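Leucine aminopeptidase 2, chloroplastic (Streptomyces sp. BC16019, PDB 5LHJ) is an M17-family metalloaminopeptidase of bottromycin maturation that binds manganese ions and probably removes unsubstituted N-terminal amino acids from peptides. Local coordinates at residues 258-262 with 371-375; 261-267 with 281-287; 290-294 with 484-490; 347-351 with 443-448; 463-469 with 480-485. All coordinates share one frame; numbering follows the deposited sequence.

Contact 1: residues 258-262 with 371-375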
# COMPACT_ATOMS: atom_id res chain seq x y z
N LEU A 258 35.43 -7.69 20.25
CA LEU A 258 34.49 -7.87 19.13
C LEU A 258 33.09 -8.01 19.71
O LEU A 258 32.87 -8.81 20.63
CB LEU A 258 34.81 -9.14 18.32
CG LEU A 258 36.21 -9.27 17.72
CD1 LEU A 258 36.36 -10.58 16.98
CD2 LEU A 258 36.51 -8.08 16.80
N VAL A 259 32.15 -7.24 19.18
CA VAL A 259 30.77 -7.25 19.63
C VAL A 259 29.91 -7.73 18.47
O VAL A 259 29.94 -7.11 17.41
CB VAL A 259 30.30 -5.85 20.09
CG1 VAL A 259 28.83 -5.87 20.49
CG2 VAL A 259 31.17 -5.36 21.24
N GLY A 260 29.14 -8.80 18.66
CA GLY A 260 28.31 -9.37 17.59
C GLY A 260 26.84 -9.44 17.93
O GLY A 260 26.48 -10.05 18.94
N LYS A 261 25.99 -8.85 17.10
CA LYS A 261 24.53 -8.86 17.31
C LYS A 261 23.94 -10.26 17.09
O LYS A 261 24.04 -10.79 15.99
CB LYS A 261 23.83 -7.86 16.38
CG LYS A 261 22.29 -7.86 16.42
CD LYS A 261 21.69 -7.09 15.24
CE LYS A 261 20.23 -7.45 15.06
NZ LYS A 261 19.60 -6.69 13.97
N GLY A 262 23.34 -10.83 18.14
CA GLY A 262 22.77 -12.17 18.08
C GLY A 262 21.27 -12.27 18.24
O GLY A 262 20.79 -13.04 19.08
N VAL A 371 29.95 -5.96 14.85
CA VAL A 371 29.47 -6.55 13.61
C VAL A 371 28.00 -6.86 13.80
O VAL A 371 27.62 -7.54 14.77
CB VAL A 371 30.22 -7.86 13.26
CG1 VAL A 371 29.83 -8.35 11.87
CG2 VAL A 371 31.73 -7.67 13.34
N ALA A 372 27.16 -6.36 12.90
CA ALA A 372 25.72 -6.47 13.08
C ALA A 372 24.97 -6.38 11.77
O ALA A 372 25.34 -5.61 10.88
CB ALA A 372 25.23 -5.38 14.04
N THR A 373 23.94 -7.21 11.62
CA THR A 373 22.96 -7.07 10.54
C THR A 373 21.96 -6.01 11.00
O THR A 373 20.88 -6.32 11.53
CB THR A 373 22.27 -8.41 10.25
OG1 THR A 373 21.77 -8.96 11.48
CG2 THR A 373 23.27 -9.39 9.64
N LEU A 374 22.33 -4.74 10.82
CA LEU A 374 21.67 -3.68 11.58
C LEU A 374 20.55 -2.98 10.83
O LEU A 374 19.47 -2.86 11.38
CB LEU A 374 22.70 -2.67 12.12
CG LEU A 374 22.29 -1.91 13.38
CD1 LEU A 374 22.05 -2.86 14.55
CD2 LEU A 374 23.33 -0.88 13.74
N THR A 375 20.79 -2.53 9.60
CA THR A 375 19.82 -1.65 8.92
C THR A 375 19.52 -2.08 7.51
O THR A 375 20.41 -2.53 6.80
CB THR A 375 20.30 -0.18 8.87
OG1 THR A 375 21.45 -0.05 8.02
CG2 THR A 375 20.62 0.30 10.26
O HOH W 1 23.60 -9.63 13.39

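Contact 2: residues 261-267 with 281-287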
# COMPACT_ATOMS: atom_id res chain seq x y z
N LYS A 261 25.99 -8.85 17.10
CA LYS A 261 24.53 -8.86 17.31
C LYS A 261 23.94 -10.26 17.09
O LYS A 261 24.04 -10.79 15.99
CB LYS A 261 23.83 -7.86 16.38
CG LYS A 261 22.29 -7.86 16.42
CD LYS A 261 21.69 -7.09 15.24
CE LYS A 261 20.23 -7.45 15.06
NZ LYS A 261 19.60 -6.69 13.97
N GLY A 262 23.34 -10.83 18.14
CA GLY A 262 22.77 -12.17 18.08
C GLY A 262 21.27 -12.27 18.24
O GLY A 262 20.79 -13.04 19.08
N VAL A 263 20.51 -11.55 17.42
CA VAL A 263 19.05 -11.68 17.47
C VAL A 263 18.68 -12.91 16.64
O VAL A 263 18.74 -12.88 15.42
CB VAL A 263 18.31 -10.40 17.01
CG1 VAL A 263 16.80 -10.60 17.05
CG2 VAL A 263 18.71 -9.24 17.91
N THR A 264 18.33 -13.99 17.32
CA THR A 264 18.10 -15.28 16.68
C THR A 264 16.80 -15.36 15.88
O THR A 264 16.70 -16.14 14.94
CB THR A 264 18.17 -16.43 17.69
OG1 THR A 264 17.16 -16.27 18.70
CG2 THR A 264 19.55 -16.45 18.36
N PHE A 265 15.81 -14.56 16.26
CA PHE A 265 14.63 -14.37 15.44
C PHE A 265 14.11 -12.95 15.65
O PHE A 265 13.90 -12.54 16.79
CB PHE A 265 13.53 -15.39 15.77
CG PHE A 265 12.33 -15.24 14.89
CD1 PHE A 265 12.39 -15.62 13.56
CD2 PHE A 265 11.20 -14.63 15.36
CE1 PHE A 265 11.30 -15.43 12.72
CE2 PHE A 265 10.09 -14.44 14.54
CZ PHE A 265 10.15 -14.82 13.22
N ASP A 266 13.94 -12.22 14.55
CA ASP A 266 13.43 -10.86 14.60
C ASP A 266 12.15 -10.74 13.76
O ASP A 266 12.20 -10.69 12.53
CB ASP A 266 14.50 -9.89 14.09
CG ASP A 266 14.01 -8.46 14.04
OD1 ASP A 266 13.04 -8.13 14.75
OD2 ASP A 266 14.59 -7.68 13.26
N SER A 267 11.02 -10.66 14.46
CA SER A 267 9.72 -10.46 13.83
C SER A 267 9.40 -8.98 13.58
O SER A 267 8.35 -8.70 13.01
CB SER A 267 8.61 -10.99 14.74
OG SER A 267 8.41 -10.07 15.80
N MET A 281 14.15 -13.70 8.69
CA MET A 281 14.00 -13.24 10.08
C MET A 281 14.90 -13.99 11.09
O MET A 281 15.15 -13.50 12.20
CB MET A 281 12.54 -13.35 10.51
CG MET A 281 11.59 -12.39 9.81
SD MET A 281 9.88 -12.64 10.37
CE MET A 281 9.06 -11.32 9.47
N LYS A 282 15.34 -15.19 10.68
CA LYS A 282 16.34 -16.00 11.41
C LYS A 282 17.82 -15.55 11.22
O LYS A 282 18.70 -16.08 11.93
CB LYS A 282 16.24 -17.48 10.98
CG LYS A 282 16.66 -17.77 9.53
CD LYS A 282 16.70 -19.26 9.22
CE LYS A 282 17.17 -19.49 7.78
NZ LYS A 282 17.14 -20.92 7.39
N ALA A 283 18.08 -14.65 10.26
CA ALA A 283 19.44 -14.23 9.83
C ALA A 283 19.99 -12.98 10.55
O ALA A 283 21.12 -12.49 10.28
CB ALA A 283 19.45 -13.99 8.35
N ASP A 284 19.22 -12.46 11.49
CA ASP A 284 19.64 -11.30 12.23
C ASP A 284 20.61 -11.61 13.38
O ASP A 284 20.87 -10.75 14.21
CB ASP A 284 18.42 -10.47 12.66
CG ASP A 284 18.11 -9.36 11.65
OD1 ASP A 284 19.01 -8.53 11.39
OD2 ASP A 284 16.99 -9.33 11.11
N MET A 285 21.16 -12.82 13.39
CA MET A 285 22.28 -13.18 14.29
C MET A 285 23.57 -13.39 13.48
O MET A 285 24.55 -13.96 13.99
CB MET A 285 21.91 -14.41 15.14
CG MET A 285 21.15 -15.53 14.44
SD MET A 285 21.87 -16.16 12.93
CE MET A 285 23.30 -17.03 13.59
N GLY A 286 23.60 -12.88 12.24
CA GLY A 286 24.77 -13.01 11.36
C GLY A 286 26.03 -12.35 11.92
O GLY A 286 27.14 -12.84 11.69
N GLY A 287 25.86 -11.27 12.67
CA GLY A 287 27.00 -10.60 13.32
C GLY A 287 27.62 -11.43 14.43
O GLY A 287 28.85 -11.60 14.49
O HOH W 1 23.60 -9.63 13.39
O HOH W 2 14.32 -9.88 10.57

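Contact 3: residues 290-294 with 484-490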
# COMPACT_ATOMS: atom_id res chain seq x y z
N ALA A 290 29.45 -14.35 12.86
CA ALA A 290 30.75 -13.97 12.32
C ALA A 290 31.80 -13.83 13.43
O ALA A 290 32.94 -14.30 13.27
CB ALA A 290 30.65 -12.67 11.53
N VAL A 291 31.40 -13.23 14.54
CA VAL A 291 32.30 -13.04 15.68
C VAL A 291 32.68 -14.37 16.31
O VAL A 291 33.88 -14.62 16.57
CB VAL A 291 31.69 -12.07 16.72
CG1 VAL A 291 32.50 -12.03 18.03
CG2 VAL A 291 31.61 -10.65 16.14
N VAL A 292 31.70 -15.23 16.55
CA VAL A 292 31.97 -16.56 17.12
C VAL A 292 32.93 -17.35 16.23
O VAL A 292 33.91 -17.93 16.70
CB VAL A 292 30.67 -17.35 17.35
CG1 VAL A 292 30.94 -18.81 17.69
CG2 VAL A 292 29.83 -16.69 18.45
N ALA A 293 32.64 -17.36 14.93
CA ALA A 293 33.44 -18.12 13.98
C ALA A 293 34.88 -17.60 13.91
O ALA A 293 35.82 -18.40 13.93
CB ALA A 293 32.79 -18.13 12.60
N ALA A 294 35.05 -16.28 13.85
CA ALA A 294 36.39 -15.68 13.85
C ALA A 294 37.16 -16.09 15.11
O ALA A 294 38.33 -16.50 15.01
CB ALA A 294 36.33 -14.17 13.74
N PHE A 484 29.40 -14.04 5.78
CA PHE A 484 30.04 -12.77 5.44
C PHE A 484 30.65 -12.12 6.68
O PHE A 484 30.06 -12.14 7.76
CB PHE A 484 29.02 -11.81 4.82
CG PHE A 484 29.63 -10.55 4.26
CD1 PHE A 484 30.14 -10.54 2.97
CD2 PHE A 484 29.66 -9.38 5.00
CE1 PHE A 484 30.68 -9.38 2.43
CE2 PHE A 484 30.22 -8.22 4.47
CZ PHE A 484 30.73 -8.23 3.18
N ALA A 485 31.86 -11.59 6.48
CA ALA A 485 32.68 -10.85 7.46
C ALA A 485 33.61 -11.72 8.31
O ALA A 485 34.53 -11.20 8.94
CB ALA A 485 31.86 -9.91 8.34
N VAL A 486 33.41 -13.05 8.32
CA VAL A 486 34.33 -13.93 9.05
C VAL A 486 35.77 -13.75 8.56
O VAL A 486 36.68 -13.50 9.35
CB VAL A 486 33.92 -15.42 8.95
CG1 VAL A 486 34.99 -16.33 9.56
CG2 VAL A 486 32.59 -15.66 9.67
N ARG A 487 35.96 -13.83 7.26
CA ARG A 487 37.30 -13.75 6.72
C ARG A 487 37.89 -12.33 6.78
O ARG A 487 39.09 -12.18 7.03
CB ARG A 487 37.35 -14.36 5.32
CG ARG A 487 37.34 -15.88 5.42
CD ARG A 487 37.25 -16.56 4.08
NE ARG A 487 35.90 -16.34 3.59
CZ ARG A 487 35.55 -15.81 2.43
NH1 ARG A 487 36.43 -15.48 1.49
NH2 ARG A 487 34.25 -15.66 2.20
N THR A 488 37.05 -11.30 6.63
CA THR A 488 37.49 -9.93 6.90
C THR A 488 37.98 -9.75 8.35
O THR A 488 39.03 -9.17 8.59
CB THR A 488 36.40 -8.89 6.56
OG1 THR A 488 36.13 -8.94 5.16
CG2 THR A 488 36.84 -7.48 6.93
N LEU A 489 37.22 -10.27 9.31
CA LEU A 489 37.61 -10.20 10.72
C LEU A 489 38.95 -10.90 10.96
O LEU A 489 39.82 -10.35 11.62
CB LEU A 489 36.56 -10.79 11.64
CG LEU A 489 35.27 -9.99 11.87
CD1 LEU A 489 34.35 -10.84 12.72
CD2 LEU A 489 35.51 -8.63 12.51
N ILE A 490 39.10 -12.10 10.42
CA ILE A 490 40.35 -12.84 10.58
C ILE A 490 41.53 -12.06 9.99
O ILE A 490 42.56 -11.92 10.65
CB ILE A 490 40.28 -14.26 9.98
CG1 ILE A 490 39.29 -15.12 10.77
CG2 ILE A 490 41.66 -14.93 9.98
CD1 ILE A 490 38.95 -16.44 10.11

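Contact 4: residues 347-351 with 443-448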
# COMPACT_ATOMS: atom_id res chain seq x y z
N ARG A 347 20.22 -1.88 17.62
CA ARG A 347 21.06 -0.83 18.19
C ARG A 347 20.85 -0.70 19.70
O ARG A 347 21.79 -0.42 20.45
CB ARG A 347 20.85 0.50 17.46
CG ARG A 347 19.51 1.19 17.68
CD ARG A 347 19.27 2.26 16.61
NE ARG A 347 19.04 1.63 15.32
CZ ARG A 347 18.80 2.26 14.17
NH1 ARG A 347 18.76 3.59 14.08
NH2 ARG A 347 18.60 1.53 13.09
N VAL A 348 19.63 -0.95 20.14
CA VAL A 348 19.25 -0.87 21.55
C VAL A 348 19.90 -2.01 22.35
O VAL A 348 20.37 -1.79 23.46
CB VAL A 348 17.69 -0.88 21.70
CG1 VAL A 348 17.26 -0.95 23.16
CG2 VAL A 348 17.09 0.34 21.02
N VAL A 349 19.95 -3.20 21.77
CA VAL A 349 20.62 -4.36 22.37
C VAL A 349 22.15 -4.13 22.46
O VAL A 349 22.78 -4.39 23.49
CB VAL A 349 20.30 -5.64 21.57
CG1 VAL A 349 21.15 -6.80 22.04
CG2 VAL A 349 18.82 -6.00 21.67
N LEU A 350 22.74 -3.65 21.38
CA LEU A 350 24.18 -3.42 21.32
C LEU A 350 24.68 -2.33 22.27
O LEU A 350 25.81 -2.42 22.75
CB LEU A 350 24.62 -3.07 19.89
CG LEU A 350 24.46 -4.18 18.84
CD1 LEU A 350 24.66 -3.63 17.42
CD2 LEU A 350 25.44 -5.28 19.13
N ALA A 351 23.86 -1.31 22.51
CA ALA A 351 24.26 -0.12 23.29
C ALA A 351 24.98 -0.46 24.59
O ALA A 351 26.13 -0.08 24.81
CB ALA A 351 23.04 0.74 23.58
N GLN A 443 22.52 7.09 10.90
CA GLN A 443 21.98 7.38 12.23
C GLN A 443 22.25 6.23 13.21
O GLN A 443 22.58 6.48 14.36
CB GLN A 443 20.48 7.67 12.17
CG GLN A 443 20.16 8.96 11.43
CD GLN A 443 18.73 9.00 10.91
OE1 GLN A 443 17.83 8.39 11.50
NE2 GLN A 443 18.51 9.73 9.82
N ALA A 444 22.14 4.99 12.73
CA ALA A 444 22.40 3.83 13.61
C ALA A 444 23.85 3.79 14.08
O ALA A 444 24.14 3.46 15.24
CB ALA A 444 22.03 2.52 12.93
N ALA A 445 24.77 4.12 13.18
CA ALA A 445 26.19 4.16 13.50
C ALA A 445 26.48 5.25 14.54
O ALA A 445 27.21 5.02 15.50
CB ALA A 445 27.01 4.39 12.22
N LEU A 446 25.88 6.43 14.34
CA LEU A 446 26.00 7.54 15.32
C LEU A 446 25.41 7.17 16.69
O LEU A 446 25.97 7.51 17.73
CB LEU A 446 25.32 8.80 14.77
CG LEU A 446 25.99 9.40 13.51
CD1 LEU A 446 25.07 10.40 12.83
CD2 LEU A 446 27.32 10.04 13.86
N PHE A 447 24.27 6.48 16.68
CA PHE A 447 23.64 5.95 17.89
C PHE A 447 24.63 5.07 18.66
O PHE A 447 24.84 5.28 19.87
CB PHE A 447 22.35 5.19 17.49
CG PHE A 447 21.56 4.62 18.63
CD1 PHE A 447 22.02 3.48 19.32
CD2 PHE A 447 20.34 5.16 18.99
CE1 PHE A 447 21.28 2.94 20.37
CE2 PHE A 447 19.59 4.61 20.02
CZ PHE A 447 20.06 3.50 20.72
N LEU A 448 25.22 4.10 17.97
CA LEU A 448 26.19 3.19 18.60
C LEU A 448 27.42 3.93 19.12
O LEU A 448 27.95 3.61 20.19
CB LEU A 448 26.63 2.09 17.63
CG LEU A 448 25.57 1.12 17.13
CD1 LEU A 448 26.20 0.17 16.12
CD2 LEU A 448 24.92 0.33 18.26

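Contact 5: residues 463-469 with 480-485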
# COMPACT_ATOMS: atom_id res chain seq x y z
N ILE A 463 26.29 -5.38 8.20
CA ILE A 463 26.38 -6.44 7.19
C ILE A 463 25.01 -7.05 6.85
O ILE A 463 24.93 -8.18 6.38
CB ILE A 463 27.37 -7.54 7.62
CG1 ILE A 463 26.93 -8.25 8.91
CG2 ILE A 463 28.77 -6.94 7.79
CD1 ILE A 463 27.64 -9.57 9.17
N ALA A 464 23.93 -6.28 7.04
CA ALA A 464 22.56 -6.77 6.86
C ALA A 464 22.31 -7.48 5.52
O ALA A 464 21.85 -8.63 5.49
CB ALA A 464 21.57 -5.61 7.02
N ALA A 465 22.69 -6.85 4.43
CA ALA A 465 22.44 -7.44 3.12
C ALA A 465 23.37 -8.62 2.75
O ALA A 465 22.87 -9.64 2.33
CB ALA A 465 22.47 -6.38 2.04
N PRO A 466 24.69 -8.48 2.91
CA PRO A 466 25.52 -9.60 2.39
C PRO A 466 25.56 -10.85 3.29
O PRO A 466 26.06 -11.88 2.84
CB PRO A 466 26.91 -8.97 2.22
CG PRO A 466 26.90 -7.77 3.09
CD PRO A 466 25.51 -7.29 3.17
N ALA A 467 25.04 -10.76 4.52
CA ALA A 467 24.98 -11.92 5.44
C ALA A 467 24.06 -13.05 4.98
O ALA A 467 24.19 -14.19 5.44
CB ALA A 467 24.56 -11.46 6.83
N TYR A 468 23.12 -12.74 4.10
CA TYR A 468 22.18 -13.73 3.61
C TYR A 468 21.93 -13.48 2.13
O TYR A 468 21.53 -12.37 1.75
CB TYR A 468 20.89 -13.65 4.42
CG TYR A 468 19.94 -14.80 4.16
CD1 TYR A 468 19.02 -14.73 3.12
CD2 TYR A 468 19.95 -15.93 4.96
CE1 TYR A 468 18.16 -15.78 2.86
CE2 TYR A 468 19.09 -16.98 4.72
CZ TYR A 468 18.18 -16.90 3.68
OH TYR A 468 17.31 -17.93 3.42
N ASN A 469 22.18 -14.48 1.31
CA ASN A 469 22.03 -14.40 -0.13
C ASN A 469 20.65 -14.94 -0.51
O ASN A 469 20.45 -16.15 -0.52
CB ASN A 469 23.15 -15.17 -0.80
CG ASN A 469 23.03 -15.24 -2.32
OD1 ASN A 469 22.33 -14.44 -2.96
ND2 ASN A 469 23.72 -16.19 -2.91
N GLY A 480 21.50 -18.45 0.75
CA GLY A 480 21.22 -18.49 2.19
C GLY A 480 22.33 -17.86 3.03
O GLY A 480 22.94 -16.87 2.63
N GLY A 481 22.58 -18.40 4.21
CA GLY A 481 23.62 -17.86 5.08
C GLY A 481 24.99 -17.91 4.40
O GLY A 481 25.38 -18.95 3.86
N THR A 482 25.71 -16.79 4.41
CA THR A 482 26.96 -16.67 3.67
C THR A 482 28.22 -16.72 4.54
O THR A 482 29.31 -17.04 4.04
CB THR A 482 27.02 -15.34 2.91
OG1 THR A 482 26.96 -14.26 3.85
CG2 THR A 482 25.88 -15.22 1.93
N GLY A 483 28.09 -16.45 5.84
CA GLY A 483 29.25 -16.28 6.71
C GLY A 483 30.05 -15.02 6.41
O GLY A 483 31.23 -14.93 6.74
N PHE A 484 29.40 -14.04 5.78
CA PHE A 484 30.04 -12.77 5.44
C PHE A 484 30.65 -12.12 6.68
O PHE A 484 30.06 -12.14 7.76
CB PHE A 484 29.02 -11.81 4.82
CG PHE A 484 29.63 -10.55 4.26
CD1 PHE A 484 30.14 -10.54 2.97
CD2 PHE A 484 29.66 -9.38 5.00
CE1 PHE A 484 30.68 -9.38 2.43
CE2 PHE A 484 30.22 -8.22 4.47
CZ PHE A 484 30.73 -8.23 3.18
N ALA A 485 31.86 -11.59 6.48
CA ALA A 485 32.68 -10.85 7.46
C ALA A 485 33.61 -11.72 8.31
O ALA A 485 34.53 -11.20 8.94
CB ALA A 485 31.86 -9.91 8.34
O HOH W 3 26.09 -15.08 7.28

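Contact 1: residues 258-262 with 371-375
Lys261 reaches past Ala372 to Thr373, where strands 255-263 and 367-372 pair in parallel within the mixed beta sheet of the M17 catalytic domain. Two backbone bonds set the register around Gly260 and Val371: Val371 N donates to Val259 O at 2.8 Å, and Lys261 N donates to Val371 O at 3.1 Å. Beyond this ladder the lysine side chain takes over. Its CB packs on Ala372 CB at 3.7 Å. CG lies anti to the backbone N (chi1 175°), and with the chain extended beyond it the side chain runs past the strand end. CD approaches both Ala372 CB and Thr373 O, with Leu374 CD1 at 4.3 Å, while CE approaches Thr373 O. NZ finally donates to Thr373 O at 2.8 Å, arriving from above the carbonyl plane. The same ammonium group forms a salt bridge with Asp284 and a weak, long ion pair with Glu345; Lys261, Asp284 and Glu345 all belong to manganese site 1. Thr373, at the centre of an inverse gamma turn, hydrogen-bonds through OG1 to Asp284, so the turn holds both a metal-binding lysine and a metal-binding aspartate. A water links the two backbones where the strands part: it donates to Lys261 O at 2.9 Å and accepts from Thr373 N at 3.0 Å.

Contact 2: residues 261-267 with 281-287
Asp284 receives the ammonium of Lys261 in the salt bridge of this contact, NZ to OD1 at 3.2 Å, the nitrogen standing above the carboxylate plane. The same OD1 is hydrogen-bonded by Thr373, whose carbonyl oxygen also takes the ammonium; the other oxygen of Asp284 faces Asp266, OD2 to OD2 at 3.6 Å, with the two carboxylate planes 62° apart; Asp266 is in turn paired with Lys273.

Backbone bonding is sparse. Asp266 N donates to Met281 O at 2.9 Å, whereas Val263 N makes a weak bond to Asp284 O. Two waters fill in: one joins Lys261 O, Asp284 O and Gly287 N at the start of helix 286-301, and the other lies 2.8 Å from Asp284 OD2 and also reaches Asp266 O.

Apolar contact gathers in two places. Met281 CB comes within 3.3 Å of Phe265 CE1, and its SD makes an oblique Met-aromatic contact, 4.6 Å from the ring centroid. Met281 and Phe265 also pack against Val325 and Arg324 of a second subunit. Met285 CB lies near Val263 O and Gly262 CA, and its CG near Thr264 CA.

Lys261, Asp266 and Asp284 are manganese ligands in this enzyme, but the metal is absent from this chain. Two carboxylates so close would probably repel each other, and a bound cation would be expected to relieve that strain.

Contact 3: residues 290-294 with 484-490
Phe484 opens the second segment through its backbone: its carbonyl oxygen lies 3.9 Å from Ala290 CB, while its ring is directed elsewhere, to Ile463, Pro466 and Phe411. Ala485, at the N-cap position of helix 486-498, follows with a loose methyl contact to the same alanine. Val486 is the first residue to enter the helix interface. Its CG2 branch, anti to the carbonyl carbon, sits 3.6 Å from Ala290 CA and 3.8 Å from Ala293 CB, so one methyl bridges two small residues of helix 286-301; CG1 lies at the flank of Ala293. Val486 also packs on helix 164-185. One turn on, Leu489 points into the interface. Its chi1 (-74°) sets CG beside the backbone N and the extended chi2 (175°) sends CD1 on to Ala290 O at 3.8 Å and toward Val291, while its CB meets Ala294 CB at 4.0 Å. Ile490 completes the row by bringing CG1 to 4.3 Å from Ala294 CB.

The contact is made by van der Waals packing of aliphatic groups on one another and on backbone carbonyls. Three alanines face the partner, and their short side chains let the axes of segments 290-294 and 486-490 approach to 8.9 Å, crossing at -51°. This is close apolar helix-helix packing, here between two helices of the M17 catalytic domain, with Val291 turned toward the central sheet.

Contact 4: residues 347-351 with 443-448
Arg347 lies across the ring of Phe447, its aliphatic part packed on the aromatic face and its guanidinium carried onward to Ala444. The first torsion sets this up: chi1 of 70° places CG between the backbone N and the carbonyl carbon, and CG stands over the centre of the ring, a CH-pi contact 3.7 Å from the centroid. Arg347 CB touches Phe447 CD1 and CE1, while Arg347 CD lies near Phe447 CG and CD2. A bend at chi3 then turns the head group so that its plane is 70° from that of the ring. Ala444 CB sits over the middle of one guanidinium face, 3.5 Å from Arg347 CZ. The charge itself is met by Asp440, which forms a salt bridge with NH1.

The Phe447 ring also meets the backbone and the smaller side chains of the first helix: its CE1 reaches Arg347 O at 3.4 Å, its CZ nears Val348 CG2, and Ala351 CB lies 4.3 Å from CE1. On the other flank Leu448 CD2 packs on Leu350 CB at 3.8 Å. An alanine in place of Arg347 would remove the aliphatic cover from the Phe447 ring and is likely to leave Asp440 without its charge partner.

The axes of segments 347-351 and 443-448 run nearly parallel, 10.1 Å apart and crossing at -20°. This is side-by-side packing of helices 345-358 and 440-449 against the central sheet of the alpha/beta catalytic domain, Leu350 touching Val259 and Leu448 touching His460.

Contact 5: residues 463-469 with 480-485
Pro466 covers one face of the Phe484 ring, with CB 3.6 Å above it and over its centre in a CH-pi contact; Pro466 CG touches Phe484 CE2. At the ring edge, in its plane, stands Ile463 CG2, 3.8 Å from Phe484 CD2. Phe484 reaches this site because its CG lies anti to the backbone N (chi1 -171°). Ile463 also sends CD1 toward Phe484 O and Ala485 CB. A serine in place of Phe484 would probably open a gap beside Pro466 and Ile463 and leave the proline face without its aromatic cover.

A second aromatic contact lies farther out, where Gly480 CA sits above one face of the Tyr468 ring, 3.8 Å from its centroid and offset toward the rim. A CB on Gly480 would clash with the preceding carbonyl oxygen at these backbone angles.

Between these, Thr482 is bound on several sides. Its OG1 donates to Pro466 O at 2.7 Å, in the carbonyl plane and on a lone pair, and accepts from Phe484 N at 3.1 Å, an ST turn. Thr482 N donates to Ala467 O from above the carbonyl plane, and a water joins Ala467 O to Gly483 N. At the outer end Asn469 and Gly480 form an antiparallel hydrogen-bonded pair, Asn469 N to Gly480 O and Gly480 N to Asn469 O, both 2.8 Å. Strands 468-469 and 480-481 make a short hairpin; Asn469 ND2 is bound to Pro478 O and Gly472 O. The Thr482 hydroxyl is donor and acceptor at once, consistent with its holding the turn before helix 486-498 to the Pro466 backbone.

In the fold
All five contacts belong to the M17 catalytic domain. Contact 1 lies on strands 255-263 and 367-372, and contact 2, centred about 9 Å away, shares Lys261 and Gly262 with it; Thr373 and Asp284 link the two at the manganese ligands. Along the chain contact 2 closes before contacts 3, 4 and 5 open, contact 1 crosses 3 and 4, and contacts 4 and 5 follow one another within the span bridged by contact 3. Helix 286-301 runs from contact 2 into contact 3, which shares Phe484 and Ala485 with contact 5. Contact 4 centres about 20 Å from contacts 3 and 5. Contacts 3, 4 and 5 thus pack helices and the hairpin around the metal-site pair.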